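PDB 6NLR: histidinol-phosphatase from Listeria monocytogenes serotype 4b str. H7858, which probably hydrolyses L-histidinol phosphate to L-histidinol and phosphate in histidine biosynthesis, using a trinuclear metal centre of the PHP family. Local coordinates for residues 33-47 with 86-100. Numbering follows the deposited sequence.
Sequences DEYSIVEHAPLSSEF and LLIHIGFEVDYLIGY. With MN (manganese (II) ion), chain D; MN (manganese (II) ion), chain E; CO (cobalt (II) ion), chain F.
Leu86, one residue before strand 87-95, lays CD2 3.6 Å from Tyr35 CB of strand 34-40, its parallel neighbour in the PHP domain's TIM-barrel-like fold. Backbone bonds from Leu87 N to Asp33 O through to Ala41 N to Glu93 O, with one weak member, fix the register. On the face shared with Glu34 and Ser36, His89 NE2 donates to Glu34 OE2 at 2.6 Å. The oxygen lies in the imidazole plane and accepts through its anti lone pair, carboxylate and ring planes 55° apart; Glu34 reaches the imidazole with an extended chain, CG anti to the backbone N (chi1 -166°). Phe92 CB, on the opposite face, lies 4.1 Å from Ala41 CB. Back on the Glu34 face, near the C-terminal ends of both strands, where such barrels carry their active site, Glu93 runs alongside His40 and bridges two metals: OE1 binds cobalt with His6, His8 and Asp258, OE2 a manganese with His123 and His181; the carboxylate also partners Ser121. His40 NE2 holds the other manganese at 2.1 Å and ND1 donates to a water that donates to Glu93 O and to OD2 of Asp95, whose carboxylate also partners His123; metal and water together should fix the ring's rotation. Past the strands, Leu97 CD2 sits over one face of Phe47, 3.8 Å from its centroid. Tyr100 receives Phe47 edge-to-face, planes at 87°, Phe47 CB 4.1 Å from the Tyr100 centroid.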
ATOM      1  N   ASP A  33      14.612 -10.870  -9.739  1.00 31.15           N
ATOM      2  CA  ASP A  33      14.520 -12.343  -9.587  1.00 35.75           C
ATOM      3  C   ASP A  33      13.331 -12.703  -8.688  1.00 32.33           C
ATOM      4  O   ASP A  33      13.012 -13.873  -8.622  1.00 30.89           O
ATOM      5  CB  ASP A  33      15.839 -12.947  -9.117  1.00 43.14           C
ATOM      6  CG  ASP A  33      16.506 -12.138  -8.042  1.00 52.21           C
ATOM      7  OD1 ASP A  33      15.846 -11.963  -6.997  1.00 56.72           O
ATOM      8  OD2 ASP A  33      17.644 -11.641  -8.293  1.00 56.63           O
ATOM      9  N   GLU A  34      12.646 -11.735  -8.082  1.00 28.93           N
ATOM     10  CA  GLU A  34      11.492 -12.018  -7.195  1.00 27.96           C
ATOM     11  C   GLU A  34      10.469 -10.895  -7.330  1.00 26.83           C
ATOM     12  O   GLU A  34      10.866  -9.719  -7.390  1.00 26.77           O
ATOM     13  CB  GLU A  34      11.984 -12.184  -5.771  1.00 28.92           C
ATOM     14  CG  GLU A  34      10.962 -12.795  -4.865  1.00 33.00           C
ATOM     15  CD  GLU A  34      11.518 -13.214  -3.515  1.00 35.13           C
ATOM     16  OE1 GLU A  34      12.695 -12.991  -3.296  1.00 33.06           O
ATOM     17  OE2 GLU A  34      10.753 -13.742  -2.695  1.00 41.78           O
ATOM     18  N   TYR A  35       9.192 -11.254  -7.409  1.00 26.44           N
ATOM     19  CA  TYR A  35       8.119 -10.357  -7.894  1.00 25.88           C
ATOM     20  C   TYR A  35       6.802 -10.775  -7.245  1.00 26.71           C
ATOM     21  O   TYR A  35       6.397 -11.937  -7.437  1.00 29.25           O
ATOM     22  CB  TYR A  35       8.127 -10.429  -9.418  1.00 25.43           C
ATOM     23  CG  TYR A  35       7.195  -9.494 -10.141  1.00 25.61           C
ATOM     24  CD1 TYR A  35       5.858  -9.822 -10.298  1.00 25.76           C
ATOM     25  CD2 TYR A  35       7.653  -8.333 -10.734  1.00 26.93           C
ATOM     26  CE1 TYR A  35       4.996  -9.020 -11.017  1.00 26.59           C
ATOM     27  CE2 TYR A  35       6.796  -7.503 -11.436  1.00 28.45           C
ATOM     28  CZ  TYR A  35       5.466  -7.853 -11.591  1.00 27.10           C
ATOM     29  OH  TYR A  35       4.604  -7.078 -12.312  1.00 27.14           O
ATOM     30  N   SER A  36       6.161  -9.865  -6.511  1.00 23.82           N
ATOM     31  CA  SER A  36       4.869 -10.108  -5.832  1.00 24.09           C
ATOM     32  C   SER A  36       3.747  -9.365  -6.563  1.00 24.70           C
ATOM     33  O   SER A  36       3.816  -8.134  -6.757  1.00 22.31           O
ATOM     34  CB  SER A  36       4.932  -9.754  -4.360  1.00 25.53           C
ATOM     35  OG  SER A  36       5.765 -10.664  -3.657  1.00 25.97           O
ATOM     36  N   ILE A  37       2.739 -10.133  -6.957  1.00 23.31           N
ATOM     37  CA  ILE A  37       1.444  -9.635  -7.455  1.00 25.19           C
ATOM     38  C   ILE A  37       0.532  -9.538  -6.240  1.00 26.66           C
ATOM     39  O   ILE A  37       0.138 -10.602  -5.709  1.00 25.74           O
ATOM     40  CB  ILE A  37       0.881 -10.563  -8.529  1.00 26.24           C
ATOM     41  CG1 ILE A  37       1.867 -10.731  -9.687  1.00 27.91           C
ATOM     42  CG2 ILE A  37      -0.473 -10.040  -8.988  1.00 27.82           C
ATOM     43  CD1 ILE A  37       1.553 -11.907 -10.570  1.00 31.08           C
ATOM     44  N   VAL A  38       0.243  -8.311  -5.816  1.00 22.75           N
ATOM     45  CA  VAL A  38      -0.577  -8.049  -4.619  1.00 25.22           C
ATOM     46  C   VAL A  38      -1.704  -7.104  -5.033  1.00 24.05           C
ATOM     47  O   VAL A  38      -1.682  -5.899  -4.697  1.00 24.20           O
ATOM     48  CB  VAL A  38       0.290  -7.556  -3.441  1.00 25.26           C
ATOM     49  CG1 VAL A  38       1.061  -8.724  -2.840  1.00 26.11           C
ATOM     50  CG2 VAL A  38       1.252  -6.451  -3.843  1.00 26.29           C
ATOM     51  N   GLU A  39      -2.660  -7.652  -5.764  1.00 24.18           N
ATOM     52  CA  GLU A  39      -3.793  -6.874  -6.299  1.00 23.49           C
ATOM     53  C   GLU A  39      -4.673  -6.405  -5.133  1.00 25.66           C
ATOM     54  O   GLU A  39      -4.736  -7.100  -4.083  1.00 21.57           O
ATOM     55  CB  GLU A  39      -4.569  -7.709  -7.308  1.00 25.65           C
ATOM     56  CG  GLU A  39      -5.526  -6.869  -8.106  1.00 27.30           C
ATOM     57  CD  GLU A  39      -4.852  -5.634  -8.697  1.00 24.89           C
ATOM     58  OE1 GLU A  39      -4.247  -5.762  -9.764  1.00 25.32           O
ATOM     59  OE2 GLU A  39      -4.932  -4.569  -8.049  1.00 25.98           O
ATOM     60  N   HIS A  40      -5.350  -5.268  -5.299  1.00 22.82           N
ATOM     61  CA  HIS A  40      -6.317  -4.772  -4.290  1.00 25.68           C
ATOM     62  C   HIS A  40      -7.387  -5.821  -3.992  1.00 26.95           C
ATOM     63  O   HIS A  40      -8.060  -6.278  -4.941  1.00 26.78           O
ATOM     64  CB  HIS A  40      -6.983  -3.504  -4.786  1.00 28.88           C
ATOM     65  CG  HIS A  40      -6.007  -2.411  -4.966  1.00 27.61           C
ATOM     66  ND1 HIS A  40      -5.458  -1.756  -3.886  1.00 32.07           N
ATOM     67  CD2 HIS A  40      -5.493  -1.859  -6.082  1.00 28.92           C
ATOM     68  CE1 HIS A  40      -4.636  -0.819  -4.330  1.00 28.30           C
ATOM     69  NE2 HIS A  40      -4.641  -0.871  -5.673  1.00 29.91           N
ATOM     70  N   ALA A  41      -7.549  -6.189  -2.720  1.00 27.74           N
ATOM     71  CA  ALA A  41      -8.624  -7.109  -2.281  1.00 26.39           C
ATOM     72  C   ALA A  41      -9.960  -6.401  -2.454  1.00 25.64           C
ATOM     73  O   ALA A  41     -10.034  -5.203  -2.215  1.00 27.73           O
ATOM     74  CB  ALA A  41      -8.433  -7.527  -0.848  1.00 26.96           C
ATOM     75  N   PRO A  42     -11.038  -7.109  -2.845  1.00 24.96           N
ATOM     76  CA  PRO A  42     -12.383  -6.531  -2.864  1.00 27.27           C
ATOM     77  C   PRO A  42     -12.786  -5.849  -1.541  1.00 28.32           C
ATOM     78  O   PRO A  42     -12.475  -6.381  -0.480  1.00 26.26           O
ATOM     79  CB  PRO A  42     -13.286  -7.750  -3.119  1.00 28.63           C
ATOM     80  CG  PRO A  42     -12.401  -8.713  -3.887  1.00 29.10           C
ATOM     81  CD  PRO A  42     -11.015  -8.509  -3.293  1.00 26.95           C
ATOM     82  N   LEU A  43     -13.442  -4.685  -1.620  1.00 26.84           N
ATOM     83  CA  LEU A  43     -13.906  -3.952  -0.404  1.00 29.54           C
ATOM     84  C   LEU A  43     -15.152  -4.624   0.160  1.00 31.54           C
ATOM     85  O   LEU A  43     -15.872  -5.240  -0.600  1.00 34.57           O
ATOM     86  CB  LEU A  43     -14.210  -2.497  -0.732  1.00 30.80           C
ATOM     87  CG  LEU A  43     -13.039  -1.685  -1.274  1.00 29.65           C
ATOM     88  CD1 LEU A  43     -13.497  -0.272  -1.589  1.00 32.43           C
ATOM     89  CD2 LEU A  43     -11.907  -1.659  -0.274  1.00 31.98           C
ATOM     90  N   SER A  44     -15.365  -4.532   1.470  1.00 31.64           N
ATOM     91  CA  SER A  44     -16.642  -4.879   2.139  1.00 31.64           C
ATOM     92  C   SER A  44     -17.777  -4.094   1.461  1.00 33.47           C
ATOM     93  O   SER A  44     -17.632  -2.860   1.319  1.00 30.32           O
ATOM     94  CB  SER A  44     -16.565  -4.589   3.621  1.00 31.16           C
ATOM     95  OG  SER A  44     -17.835  -4.208   4.117  1.00 33.70           O
ATOM     96  N   SER A  45     -18.864  -4.766   1.064  1.00 32.94           N
ATOM     97  CA  SER A  45     -20.080  -4.100   0.535  1.00 35.54           C
ATOM     98  C   SER A  45     -20.702  -3.211   1.626  1.00 36.09           C
ATOM     99  O   SER A  45     -21.260  -2.161   1.257  1.00 34.13           O
ATOM    100  CB  SER A  45     -21.069  -5.097  -0.028  1.00 39.60           C
ATOM    101  OG  SER A  45     -21.462  -6.023   0.975  1.00 46.18           O
ATOM    102  N   GLU A  46     -20.612  -3.592   2.907  1.00 35.79           N
ATOM    103  CA  GLU A  46     -21.090  -2.764   4.048  1.00 37.28           C
ATOM    104  C   GLU A  46     -20.260  -1.476   4.122  1.00 31.85           C
ATOM    105  O   GLU A  46     -20.831  -0.408   4.320  1.00 32.09           O
ATOM    106  CB  GLU A  46     -20.986  -3.490   5.395  1.00 39.95           C
ATOM    107  CG  GLU A  46     -22.032  -4.556   5.599  1.00 47.28           C
ATOM    108  CD  GLU A  46     -23.449  -4.017   5.496  1.00 52.18           C
ATOM    109  OE1 GLU A  46     -23.842  -3.142   6.330  1.00 58.29           O
ATOM    110  OE2 GLU A  46     -24.138  -4.435   4.558  1.00 49.10           O
ATOM    111  N   PHE A  47     -18.943  -1.586   4.029  1.00 29.93           N
ATOM    112  CA  PHE A  47     -18.025  -0.422   4.056  1.00 30.13           C
ATOM    113  C   PHE A  47     -18.402   0.559   2.936  1.00 29.58           C
ATOM    114  O   PHE A  47     -18.455   1.768   3.130  1.00 28.32           O
ATOM    115  CB  PHE A  47     -16.578  -0.909   3.925  1.00 29.15           C
ATOM    116  CG  PHE A  47     -15.608   0.226   3.796  1.00 27.24           C
ATOM    117  CD1 PHE A  47     -15.132   0.875   4.923  1.00 28.96           C
ATOM    118  CD2 PHE A  47     -15.232   0.688   2.547  1.00 30.30           C
ATOM    119  CE1 PHE A  47     -14.277   1.963   4.801  1.00 26.51           C
ATOM    120  CE2 PHE A  47     -14.367   1.766   2.432  1.00 28.72           C
ATOM    121  CZ  PHE A  47     -13.908   2.403   3.554  1.00 25.23           C
ATOM    122  N   LEU A  86      11.941 -15.997 -12.837  1.00 34.48           N
ATOM    123  CA  LEU A  86      11.423 -15.047 -11.825  1.00 35.53           C
ATOM    124  C   LEU A  86      10.618 -15.857 -10.809  1.00 34.06           C
ATOM    125  O   LEU A  86       9.721 -16.595 -11.249  1.00 32.13           O
ATOM    126  CB  LEU A  86      10.521 -14.032 -12.547  1.00 35.84           C
ATOM    127  CG  LEU A  86      10.139 -12.792 -11.757  1.00 38.60           C
ATOM    128  CD1 LEU A  86      11.354 -11.935 -11.501  1.00 42.47           C
ATOM    129  CD2 LEU A  86       9.088 -11.974 -12.493  1.00 42.06           C
ATOM    130  N   LEU A  87      10.897 -15.700  -9.515  1.00 30.94           N
ATOM    131  CA  LEU A  87      10.027 -16.241  -8.452  1.00 31.23           C
ATOM    132  C   LEU A  87       8.854 -15.274  -8.251  1.00 29.08           C
ATOM    133  O   LEU A  87       9.080 -14.144  -7.766  1.00 27.41           O
ATOM    134  CB  LEU A  87      10.836 -16.453  -7.173  1.00 32.71           C
ATOM    135  CG  LEU A  87      10.022 -16.961  -5.980  1.00 33.50           C
ATOM    136  CD1 LEU A  87       9.294 -18.254  -6.353  1.00 35.04           C
ATOM    137  CD2 LEU A  87      10.930 -17.157  -4.763  1.00 33.71           C
ATOM    138  N   ILE A  88       7.648 -15.703  -8.613  1.00 27.96           N
ATOM    139  CA  ILE A  88       6.416 -14.870  -8.504  1.00 28.60           C
ATOM    140  C   ILE A  88       5.617 -15.307  -7.279  1.00 27.74           C
ATOM    141  O   ILE A  88       5.351 -16.496  -7.144  1.00 30.19           O
ATOM    142  CB  ILE A  88       5.618 -14.922  -9.814  1.00 28.86           C
ATOM    143  CG1 ILE A  88       6.447 -14.268 -10.929  1.00 29.65           C
ATOM    144  CG2 ILE A  88       4.251 -14.280  -9.638  1.00 27.33           C
ATOM    145  CD1 ILE A  88       5.852 -14.341 -12.299  1.00 32.17           C
ATOM    146  N   HIS A  89       5.282 -14.359  -6.418  1.00 26.94           N
ATOM    147  CA  HIS A  89       4.356 -14.568  -5.282  1.00 26.02           C
ATOM    148  C   HIS A  89       3.005 -13.957  -5.665  1.00 27.10           C
ATOM    149  O   HIS A  89       2.976 -12.994  -6.462  1.00 27.90           O
ATOM    150  CB  HIS A  89       4.913 -13.985  -3.980  1.00 25.99           C
ATOM    151  CG  HIS A  89       6.266 -14.477  -3.601  1.00 27.93           C
ATOM    152  ND1 HIS A  89       6.509 -15.780  -3.283  1.00 31.18           N
ATOM    153  CD2 HIS A  89       7.454 -13.822  -3.475  1.00 30.82           C
ATOM    154  CE1 HIS A  89       7.792 -15.930  -2.972  1.00 33.39           C
ATOM    155  NE2 HIS A  89       8.398 -14.726  -3.090  1.00 31.19           N
ATOM    156  N   ILE A  90       1.928 -14.534  -5.147  1.00 26.98           N
ATOM    157  CA  ILE A  90       0.541 -14.092  -5.417  1.00 27.01           C
ATOM    158  C   ILE A  90      -0.120 -13.781  -4.083  1.00 25.67           C
ATOM    159  O   ILE A  90      -0.097 -14.601  -3.182  1.00 27.13           O
ATOM    160  CB  ILE A  90      -0.226 -15.165  -6.200  1.00 28.67           C
ATOM    161  CG1 ILE A  90       0.532 -15.572  -7.469  1.00 30.80           C
ATOM    162  CG2 ILE A  90      -1.630 -14.666  -6.496  1.00 28.74           C
ATOM    163  CD1 ILE A  90      -0.050 -16.764  -8.185  1.00 31.34           C
ATOM    164  N   GLY A  91      -0.728 -12.618  -3.980  1.00 25.99           N
ATOM    165  CA  GLY A  91      -1.528 -12.261  -2.802  1.00 22.73           C
ATOM    166  C   GLY A  91      -2.311 -11.005  -3.059  1.00 22.66           C
ATOM    167  O   GLY A  91      -2.695 -10.748  -4.223  1.00 24.54           O
ATOM    168  N   PHE A  92      -2.582 -10.264  -1.998  1.00 22.36           N
ATOM    169  CA  PHE A  92      -3.392  -9.034  -2.063  1.00 21.60           C
ATOM    170  C   PHE A  92      -2.684  -7.894  -1.359  1.00 20.15           C
ATOM    171  O   PHE A  92      -1.949  -8.121  -0.363  1.00 19.83           O
ATOM    172  CB  PHE A  92      -4.743  -9.273  -1.385  1.00 24.15           C
ATOM    173  CG  PHE A  92      -5.557 -10.344  -2.054  1.00 25.22           C
ATOM    174  CD1 PHE A  92      -6.207 -10.090  -3.257  1.00 26.68           C
ATOM    175  CD2 PHE A  92      -5.635 -11.611  -1.500  1.00 28.12           C
ATOM    176  CE1 PHE A  92      -6.939 -11.083  -3.893  1.00 29.33           C
ATOM    177  CE2 PHE A  92      -6.401 -12.589  -2.119  1.00 29.31           C
ATOM    178  CZ  PHE A  92      -7.049 -12.321  -3.306  1.00 29.99           C
ATOM    179  N   GLU A  93      -2.944  -6.690  -1.859  1.00 20.66           N
ATOM    180  CA  GLU A  93      -2.886  -5.452  -1.067  1.00 19.71           C
ATOM    181  C   GLU A  93      -4.238  -5.374  -0.363  1.00 21.05           C
ATOM    182  O   GLU A  93      -5.265  -5.077  -1.029  1.00 20.94           O
ATOM    183  CB  GLU A  93      -2.600  -4.219  -1.908  1.00 19.72           C
ATOM    184  CG  GLU A  93      -2.320  -3.010  -1.027  1.00 20.69           C
ATOM    185  CD  GLU A  93      -2.026  -1.723  -1.767  1.00 20.49           C
ATOM    186  OE1 GLU A  93      -2.060  -1.754  -3.013  1.00 19.24           O
ATOM    187  OE2 GLU A  93      -1.753  -0.701  -1.089  1.00 21.65           O
ATOM    188  N   VAL A  94      -4.226  -5.699   0.926  1.00 20.32           N
ATOM    189  CA  VAL A  94      -5.434  -5.781   1.772  1.00 21.66           C
ATOM    190  C   VAL A  94      -5.655  -4.408   2.398  1.00 22.21           C
ATOM    191  O   VAL A  94      -4.757  -3.912   3.075  1.00 22.87           O
ATOM    192  CB  VAL A  94      -5.285  -6.895   2.816  1.00 22.25           C
ATOM    193  CG1 VAL A  94      -6.537  -7.022   3.657  1.00 23.96           C
ATOM    194  CG2 VAL A  94      -4.946  -8.226   2.146  1.00 22.83           C
ATOM    195  N   ASP A  95      -6.830  -3.825   2.182  1.00 23.27           N
ATOM    196  CA  ASP A  95      -7.244  -2.598   2.901  1.00 22.52           C
ATOM    197  C   ASP A  95      -7.418  -2.952   4.377  1.00 23.21           C
ATOM    198  O   ASP A  95      -8.141  -3.938   4.684  1.00 24.25           O
ATOM    199  CB  ASP A  95      -8.527  -2.009   2.322  1.00 23.34           C
ATOM    200  CG  ASP A  95      -8.237  -1.116   1.141  1.00 24.91           C
ATOM    201  OD1 ASP A  95      -7.942   0.090   1.369  1.00 27.45           O
ATOM    202  OD2 ASP A  95      -8.230  -1.654   0.030  1.00 28.38           O
ATOM    203  N   TYR A  96      -6.794  -2.173   5.253  1.00 21.54           N
ATOM    204  CA  TYR A  96      -7.213  -2.077   6.664  1.00 23.07           C
ATOM    205  C   TYR A  96      -8.425  -1.135   6.679  1.00 24.01           C
ATOM    206  O   TYR A  96      -8.291   0.072   6.360  1.00 21.72           O
ATOM    207  CB  TYR A  96      -6.085  -1.655   7.603  1.00 22.00           C
ATOM    208  CG  TYR A  96      -6.554  -1.682   9.028  1.00 23.41           C
ATOM    209  CD1 TYR A  96      -6.834  -2.893   9.655  1.00 23.81           C
ATOM    210  CD2 TYR A  96      -6.841  -0.516   9.715  1.00 25.12           C
ATOM    211  CE1 TYR A  96      -7.344  -2.935  10.943  1.00 22.87           C
ATOM    212  CE2 TYR A  96      -7.325  -0.548  11.013  1.00 26.27           C
ATOM    213  CZ  TYR A  96      -7.580  -1.762  11.620  1.00 23.11           C
ATOM    214  OH  TYR A  96      -8.062  -1.789  12.880  1.00 26.59           O
ATOM    215  N   LEU A  97      -9.598  -1.703   6.963  1.00 25.52           N
ATOM    216  CA  LEU A  97     -10.888  -0.963   7.030  1.00 26.93           C
ATOM    217  C   LEU A  97     -11.274  -0.810   8.509  1.00 24.96           C
ATOM    218  O   LEU A  97     -11.688  -1.811   9.146  1.00 24.40           O
ATOM    219  CB  LEU A  97     -11.939  -1.734   6.224  1.00 26.48           C
ATOM    220  CG  LEU A  97     -11.641  -1.908   4.731  1.00 28.10           C
ATOM    221  CD1 LEU A  97     -12.720  -2.751   4.059  1.00 30.04           C
ATOM    222  CD2 LEU A  97     -11.492  -0.567   4.003  1.00 26.17           C
ATOM    223  N   ILE A  98     -11.094   0.398   9.032  1.00 25.76           N
ATOM    224  CA  ILE A  98     -11.355   0.734  10.465  1.00 27.08           C
ATOM    225  C   ILE A  98     -12.825   0.418  10.769  1.00 30.19           C
ATOM    226  O   ILE A  98     -13.708   0.905  10.031  1.00 30.04           O
ATOM    227  CB  ILE A  98     -10.994   2.206  10.733  1.00 30.55           C
ATOM    228  CG1 ILE A  98      -9.490   2.443  10.557  1.00 28.12           C
ATOM    229  CG2 ILE A  98     -11.476   2.647  12.121  1.00 31.52           C
ATOM    230  CD1 ILE A  98      -9.130   3.867  10.245  1.00 29.09           C
ATOM    231  N   GLY A  99     -13.060  -0.446  11.757  1.00 31.38           N
ATOM    232  CA  GLY A  99     -14.398  -0.886  12.178  1.00 31.78           C
ATOM    233  C   GLY A  99     -14.894  -2.084  11.382  1.00 32.36           C
ATOM    234  O   GLY A  99     -16.000  -2.528  11.681  1.00 33.47           O
ATOM    235  N   TYR A 100     -14.137  -2.605  10.402  1.00 29.49           N
ATOM    236  CA  TYR A 100     -14.561  -3.784   9.595  1.00 30.23           C
ATOM    237  C   TYR A 100     -13.540  -4.935   9.696  1.00 29.81           C
ATOM    238  O   TYR A 100     -13.384  -5.703   8.715  1.00 28.53           O
ATOM    239  CB  TYR A 100     -14.808  -3.345   8.149  1.00 30.69           C
ATOM    240  CG  TYR A 100     -15.980  -2.409   8.015  1.00 29.97           C
ATOM    241  CD1 TYR A 100     -15.832  -1.062   8.281  1.00 28.56           C
ATOM    242  CD2 TYR A 100     -17.239  -2.872   7.681  1.00 32.15           C
ATOM    243  CE1 TYR A 100     -16.894  -0.185   8.184  1.00 30.29           C
ATOM    244  CE2 TYR A 100     -18.317  -2.005   7.566  1.00 33.64           C
ATOM    245  CZ  TYR A 100     -18.140  -0.662   7.833  1.00 32.32           C
ATOM    246  OH  TYR A 100     -19.182   0.208   7.755  1.00 39.09           O
TER
HETATM  247 MN    MN D 301      -3.913   0.632  -7.010  0.83 27.66          MN
HETATM  248 MN    MN E 302      -1.925   1.296  -1.643  0.78 16.40          MN
HETATM  249 CO    CO F 303      -0.627  -0.745  -4.282  1.00 22.38          CO
HETATM  250  O   HOH W   1      -5.755  -2.361  -1.193  1.00 26.76           O
HETATM  251  O   HOH W   2      -8.781  -4.135   0.002  1.00 26.33           O
HETATM  252  O   HOH W   3      -1.826   3.565  -2.131  1.00 42.97           O
HETATM  253  O   HOH W   4      -0.618   0.903  -2.816  1.00 18.48           O